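Local coordinates for uncharacterized protein yqbN (PDB 3KLU) that is of unknown function but is probably a phage-type tail assembly chaperone of Bacillus subtilis, at residues A23-V28 with P43-A48; K47-D52 with V87-Y92. All coordinates share one frame; numbering follows the deposited sequence.

Contact 1: A23-V28 with P43-A48; sequences AEEVEV and PFIFKA
The carbonyl oxygen of F44 is gripped twice from the facing strand: V28 N donates to F44 O at 2.7 Å, and the CA-H of E27 adds a weaker contact to the same oxygen, E27 CA to F44 O being 3.2 Å. F44 N returns a bond to V28 O at 2.6 Å, approaching from above the carbonyl plane, and V26 and F46 exchange a second reciprocal pair. Between them E27 and I45 form a non-hydrogen-bonded pair whose side chains run side by side, E27 CG lying against I45 CG1 and E27 CD 3.8 Å from P43 CG. Further along, the E25 and K47 chains cross obliquely, E25 CG 3.9 Å from K47 CD.

V26, V28, F44 and F46 point to the other face. The V28 and F46 side chains cross at about a right angle, V28 CB 3.8 Å from F46 CE1. Branched and aromatic residues suit this face, since helix 120-133 covers it with W126 and I133. E24 is modelled bent at chi2 (61°) with OE2 accepting A48 N, but the side chain is poorly ordered and its placement doubtful. The whole is an antiparallel beta-hairpin with a long connection free of helix and strand, forming one margin of a three-stranded sheet.

Contact 2: K47-D52 with V87-Y92; sequences KAITTD and VETTVY
K47 and T89 meet where helix 78-89 passes directly into strand 90-92, which carries a classic beta bulge: V91 and Y92 both face I45. The backbone bonds come first. K47 N donates to T89 O at 2.9 Å, in the carbonyl plane, carrying the pairing past the end of the strands and giving the last helical residue a partner for its carbonyl. T89 CA in turn directs a CA-H contact at K47 O. A water is modelled between K47 O and E88 O, but the bridge is doubtful because its distance to K47 O is improbably short.

The polar side chains are held from outside the two segments. E88 makes salt bridges to R53 and K96, and T89 OG1 bonds to I85 O and N134.

Van der Waals contacts make up the rest. V91 CG2 packs on K47 CB at 3.6 Å, the aliphatic part of the lysine taking the contact while the amine leads away. T89 CG2 lies 3.7 Å from K47 O. I49 places CG1 between its backbone N and carbonyl carbon (chi1 57°), leaving CG2 beside the N and facing the helix end. Beta-branching thus gives I49 a second carbon to set against that end: I49 CG2 lies 3.5 Å from E88 O and 4.0 Å from E88 CB.

Overall arrangement
Contacts 1 and 2 share K47 and A48, and their centres are 9 Å apart. Strand 44-46 is the middle of the antiparallel sheet, flanked by 26-28 in contact 1 and by 90-92 in contact 2. I45 joins the two: its O lies 2.6 Å from V91 N and its N 2.8 Å from Y92 O, both probable hydrogen bonds. F46 also packs on strand 90-92, its CE2 3.6 Å from T90 OG1. Past strand 44-46 the chain runs through 47-52 into helix 51-60. No active site is known; a bound manganese ion lies about 13 Å from the side chain of P43, at the contact 1 end.

Contact 1: A23-V28 with P43-A48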
loop_
_atom_site.group_PDB
_atom_site.type_symbol
_atom_site.label_atom_id
_atom_site.label_comp_id
_atom_site.label_asym_id
_atom_site.label_seq_id
_atom_site.Cartn_x
_atom_site.Cartn_y
_atom_site.Cartn_z
ATOM N N ALA A 23 -6.207 1.009 12.621
ATOM C CA ALA A 23 -5.367 1.651 11.627
ATOM C C ALA A 23 -6.082 2.660 10.739
ATOM O O ALA A 23 -7.202 2.463 10.272
ATOM C CB ALA A 23 -4.688 0.597 10.758
ATOM N N GLU A 24 -5.377 3.750 10.536
ATOM C CA GLU A 24 -5.774 4.870 9.722
ATOM C C GLU A 24 -6.715 4.748 8.531
ATOM O O GLU A 24 -7.835 4.246 8.583
ATOM C CB GLU A 24 -4.501 5.512 9.207
ATOM C CG GLU A 24 -3.257 4.583 9.228
ATOM C CD GLU A 24 -3.409 3.332 8.371
ATOM O OE1 GLU A 24 -4.374 3.287 7.587
ATOM O OE2 GLU A 24 -2.565 2.409 8.478
ATOM N N GLU A 25 -6.158 5.295 7.464
ATOM C CA GLU A 25 -6.656 5.469 6.112
ATOM C C GLU A 25 -6.139 6.890 5.985
ATOM O O GLU A 25 -6.819 7.862 6.285
ATOM C CB GLU A 25 -8.171 5.398 6.015
ATOM C CG GLU A 25 -8.638 4.054 5.483
ATOM C CD GLU A 25 -9.646 4.177 4.344
ATOM O OE1 GLU A 25 -9.927 5.316 3.905
ATOM O OE2 GLU A 25 -10.156 3.130 3.884
ATOM N N VAL A 26 -4.867 6.960 5.613
ATOM C CA VAL A 26 -4.102 8.180 5.467
ATOM C C VAL A 26 -4.025 8.637 4.005
ATOM O O VAL A 26 -3.609 7.868 3.127
ATOM C CB VAL A 26 -2.689 7.904 5.997
ATOM C CG1 VAL A 26 -1.769 9.059 5.738
ATOM C CG2 VAL A 26 -2.770 7.597 7.475
ATOM N N GLU A 27 -4.430 9.876 3.733
ATOM C CA GLU A 27 -4.379 10.423 2.374
ATOM C C GLU A 27 -3.033 11.088 2.176
ATOM O O GLU A 27 -2.582 11.842 3.024
ATOM C CB GLU A 27 -5.445 11.470 2.170
ATOM C CG GLU A 27 -6.770 10.980 1.692
ATOM C CD GLU A 27 -7.695 12.165 1.438
ATOM O OE1 GLU A 27 -8.803 11.968 0.889
ATOM O OE2 GLU A 27 -7.290 13.301 1.799
ATOM N N VAL A 28 -2.415 10.831 1.035
ATOM C CA VAL A 28 -1.098 11.367 0.731
ATOM C C VAL A 28 -1.030 11.698 -0.742
ATOM O O VAL A 28 -1.275 10.827 -1.592
ATOM C CB VAL A 28 0.015 10.322 0.979
ATOM C CG1 VAL A 28 1.358 10.943 0.713
ATOM C CG2 VAL A 28 -0.069 9.756 2.393
ATOM N N PRO A 43 -5.151 12.690 -3.973
ATOM C CA PRO A 43 -4.184 11.981 -3.118
ATOM C C PRO A 43 -4.406 10.475 -3.060
ATOM O O PRO A 43 -5.509 9.987 -3.303
ATOM C CB PRO A 43 -4.379 12.634 -1.747
ATOM C CG PRO A 43 -5.846 12.956 -1.746
ATOM C CD PRO A 43 -6.099 13.474 -3.146
ATOM N N PHE A 44 -3.338 9.746 -2.770
ATOM C CA PHE A 44 -3.448 8.310 -2.624
ATOM C C PHE A 44 -3.955 8.081 -1.207
ATOM O O PHE A 44 -3.645 8.862 -0.303
ATOM C CB PHE A 44 -2.081 7.670 -2.726
ATOM C CG PHE A 44 -1.677 7.332 -4.102
ATOM C CD1 PHE A 44 -2.005 8.154 -5.156
ATOM C CD2 PHE A 44 -0.911 6.215 -4.336
ATOM C CE1 PHE A 44 -1.551 7.854 -6.462
ATOM C CE2 PHE A 44 -0.448 5.897 -5.630
ATOM C CZ PHE A 44 -0.769 6.720 -6.691
ATOM N N ILE A 45 -4.732 7.014 -1.024
ATOM C CA ILE A 45 -5.220 6.631 0.286
ATOM C C ILE A 45 -4.528 5.328 0.672
ATOM O O ILE A 45 -4.648 4.291 -0.040
ATOM C CB ILE A 45 -6.699 6.392 0.279
ATOM C CG1 ILE A 45 -7.410 7.675 -0.088
ATOM C CG2 ILE A 45 -7.162 5.938 1.676
ATOM C CD1 ILE A 45 -8.922 7.483 -0.186
ATOM N N PHE A 46 -3.789 5.397 1.781
ATOM C CA PHE A 46 -3.051 4.264 2.327
ATOM C C PHE A 46 -3.736 3.790 3.604
ATOM O O PHE A 46 -4.478 4.552 4.252
ATOM C CB PHE A 46 -1.613 4.645 2.675
ATOM C CG PHE A 46 -0.760 5.051 1.472
ATOM C CD1 PHE A 46 -0.889 6.321 0.899
ATOM C CD2 PHE A 46 0.226 4.196 0.984
ATOM C CE1 PHE A 46 -0.030 6.728 -0.131
ATOM C CE2 PHE A 46 1.086 4.592 -0.046
ATOM C CZ PHE A 46 0.965 5.848 -0.602
ATOM N N LYS A 47 -3.506 2.521 3.932
ATOM C CA LYS A 47 -4.041 1.897 5.131
ATOM C C LYS A 47 -3.238 0.637 5.357
ATOM O O LYS A 47 -3.299 -0.284 4.548
ATOM C CB LYS A 47 -5.503 1.517 4.962
ATOM C CG LYS A 47 -6.114 0.935 6.230
ATOM C CD LYS A 47 -7.470 0.306 5.911
ATOM C CE LYS A 47 -8.295 0.159 7.160
ATOM N NZ LYS A 47 -7.467 -0.609 8.110
ATOM N N ALA A 48 -2.464 0.620 6.439
ATOM C CA ALA A 48 -1.633 -0.530 6.809
ATOM C C ALA A 48 -2.359 -1.884 6.708
ATOM O O ALA A 48 -3.562 -2.016 6.981
ATOM C CB ALA A 48 -1.099 -0.353 8.239
#

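Contact 2: K47-D52 with V87-Y92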
loop_
_atom_site.group_PDB
_atom_site.type_symbol
_atom_site.label_atom_id
_atom_site.label_comp_id
_atom_site.label_asym_id
_atom_site.label_seq_id
_atom_site.Cartn_x
_atom_site.Cartn_y
_atom_site.Cartn_z
ATOM N N LYS A 47 -3.506 2.521 3.932
ATOM C CA LYS A 47 -4.041 1.897 5.131
ATOM C C LYS A 47 -3.238 0.637 5.357
ATOM O O LYS A 47 -3.299 -0.284 4.548
ATOM C CB LYS A 47 -5.503 1.517 4.962
ATOM C CG LYS A 47 -6.114 0.935 6.230
ATOM C CD LYS A 47 -7.470 0.306 5.911
ATOM C CE LYS A 47 -8.295 0.159 7.160
ATOM N NZ LYS A 47 -7.467 -0.609 8.110
ATOM N N ALA A 48 -2.464 0.620 6.439
ATOM C CA ALA A 48 -1.633 -0.530 6.809
ATOM C C ALA A 48 -2.359 -1.884 6.708
ATOM O O ALA A 48 -3.562 -2.016 6.981
ATOM C CB ALA A 48 -1.099 -0.353 8.239
ATOM N N ILE A 49 -1.618 -2.892 6.285
ATOM C CA ILE A 49 -2.212 -4.210 6.208
ATOM C C ILE A 49 -1.853 -4.897 7.538
ATOM O O ILE A 49 -1.258 -4.281 8.417
ATOM C CB ILE A 49 -1.679 -4.973 4.982
ATOM C CG1 ILE A 49 -0.154 -5.074 5.044
ATOM C CG2 ILE A 49 -2.089 -4.219 3.725
ATOM C CD1 ILE A 49 0.446 -6.043 4.053
ATOM N N THR A 50 -2.199 -6.159 7.687
ATOM C CA THR A 50 -1.933 -6.824 8.934
ATOM C C THR A 50 -0.564 -7.455 8.975
ATOM O O THR A 50 0.118 -7.655 7.936
ATOM C CB THR A 50 -2.973 -7.901 9.177
ATOM O OG1 THR A 50 -2.811 -8.924 8.192
ATOM C CG2 THR A 50 -4.388 -7.305 9.018
ATOM N N THR A 51 -0.148 -7.759 10.188
ATOM C CA THR A 51 1.129 -8.396 10.400
ATOM C C THR A 51 1.057 -9.803 9.802
ATOM O O THR A 51 1.985 -10.240 9.135
ATOM C CB THR A 51 1.431 -8.418 11.910
ATOM O OG1 THR A 51 1.509 -7.056 12.389
ATOM C CG2 THR A 51 2.720 -9.200 12.187
ATOM N N ASP A 52 -0.061 -10.494 10.012
ATOM C CA ASP A 52 -0.252 -11.833 9.453
ATOM C C ASP A 52 -0.052 -11.762 7.931
ATOM O O ASP A 52 0.605 -12.609 7.326
ATOM C CB ASP A 52 -1.689 -12.363 9.725
ATOM C CG ASP A 52 -1.884 -12.918 11.161
ATOM O OD1 ASP A 52 -0.905 -12.937 11.926
ATOM O OD2 ASP A 52 -3.019 -13.340 11.533
ATOM N N VAL A 87 1.273 -2.225 -2.874
ATOM C CA VAL A 87 0.043 -2.416 -3.627
ATOM C C VAL A 87 -1.127 -2.642 -2.656
ATOM O O VAL A 87 -2.139 -1.983 -2.757
ATOM C CB VAL A 87 0.180 -3.622 -4.609
ATOM C CG1 VAL A 87 -1.229 -4.111 -5.101
ATOM C CG2 VAL A 87 0.992 -3.182 -5.836
ATOM N N GLU A 88 -0.958 -3.548 -1.693
ATOM C CA GLU A 88 -2.031 -3.864 -0.738
ATOM C C GLU A 88 -2.273 -2.786 0.367
ATOM O O GLU A 88 -3.379 -2.622 0.899
ATOM C CB GLU A 88 -1.761 -5.252 -0.163
ATOM C CG GLU A 88 -1.950 -6.324 -1.235
ATOM C CD GLU A 88 -1.634 -7.743 -0.747
ATOM O OE1 GLU A 88 -1.710 -8.009 0.479
ATOM O OE2 GLU A 88 -1.323 -8.610 -1.592
ATOM N N THR A 89 -1.245 -2.016 0.673
ATOM C CA THR A 89 -1.409 -0.934 1.631
ATOM C C THR A 89 -2.109 0.251 0.938
ATOM O O THR A 89 -2.600 1.167 1.589
ATOM C CB THR A 89 -0.038 -0.495 2.098
ATOM O OG1 THR A 89 0.576 -1.612 2.736
ATOM C CG2 THR A 89 -0.100 0.711 3.015
ATOM N N THR A 90 -2.151 0.234 -0.390
ATOM C CA THR A 90 -2.761 1.351 -1.098
ATOM C C THR A 90 -4.197 1.099 -1.456
ATOM O O THR A 90 -4.480 0.343 -2.383
ATOM C CB THR A 90 -1.954 1.688 -2.358
ATOM O OG1 THR A 90 -0.621 2.037 -1.972
ATOM C CG2 THR A 90 -2.563 2.862 -3.097
ATOM N N VAL A 91 -5.088 1.787 -0.744
ATOM C CA VAL A 91 -6.531 1.647 -0.914
ATOM C C VAL A 91 -7.076 2.254 -2.205
ATOM O O VAL A 91 -7.972 1.697 -2.838
ATOM C CB VAL A 91 -7.293 2.336 0.259
ATOM C CG1 VAL A 91 -8.707 1.856 0.290
ATOM C CG2 VAL A 91 -6.592 2.075 1.578
ATOM N N TYR A 92 -6.566 3.446 -2.524
ATOM C CA TYR A 92 -6.961 4.191 -3.714
ATOM C C TYR A 92 -5.707 4.910 -4.174
ATOM O O TYR A 92 -5.164 5.775 -3.456
ATOM C CB TYR A 92 -8.054 5.205 -3.371
ATOM C CG TYR A 92 -8.462 6.107 -4.519
ATOM C CD1 TYR A 92 -9.087 5.576 -5.654
ATOM C CD2 TYR A 92 -8.267 7.489 -4.466
ATOM C CE1 TYR A 92 -9.523 6.381 -6.700
ATOM C CE2 TYR A 92 -8.711 8.305 -5.519
ATOM C CZ TYR A 92 -9.348 7.730 -6.625
ATOM O OH TYR A 92 -9.892 8.506 -7.612
HETATM O O HOH W 1 -4.619 -1.447 2.887
#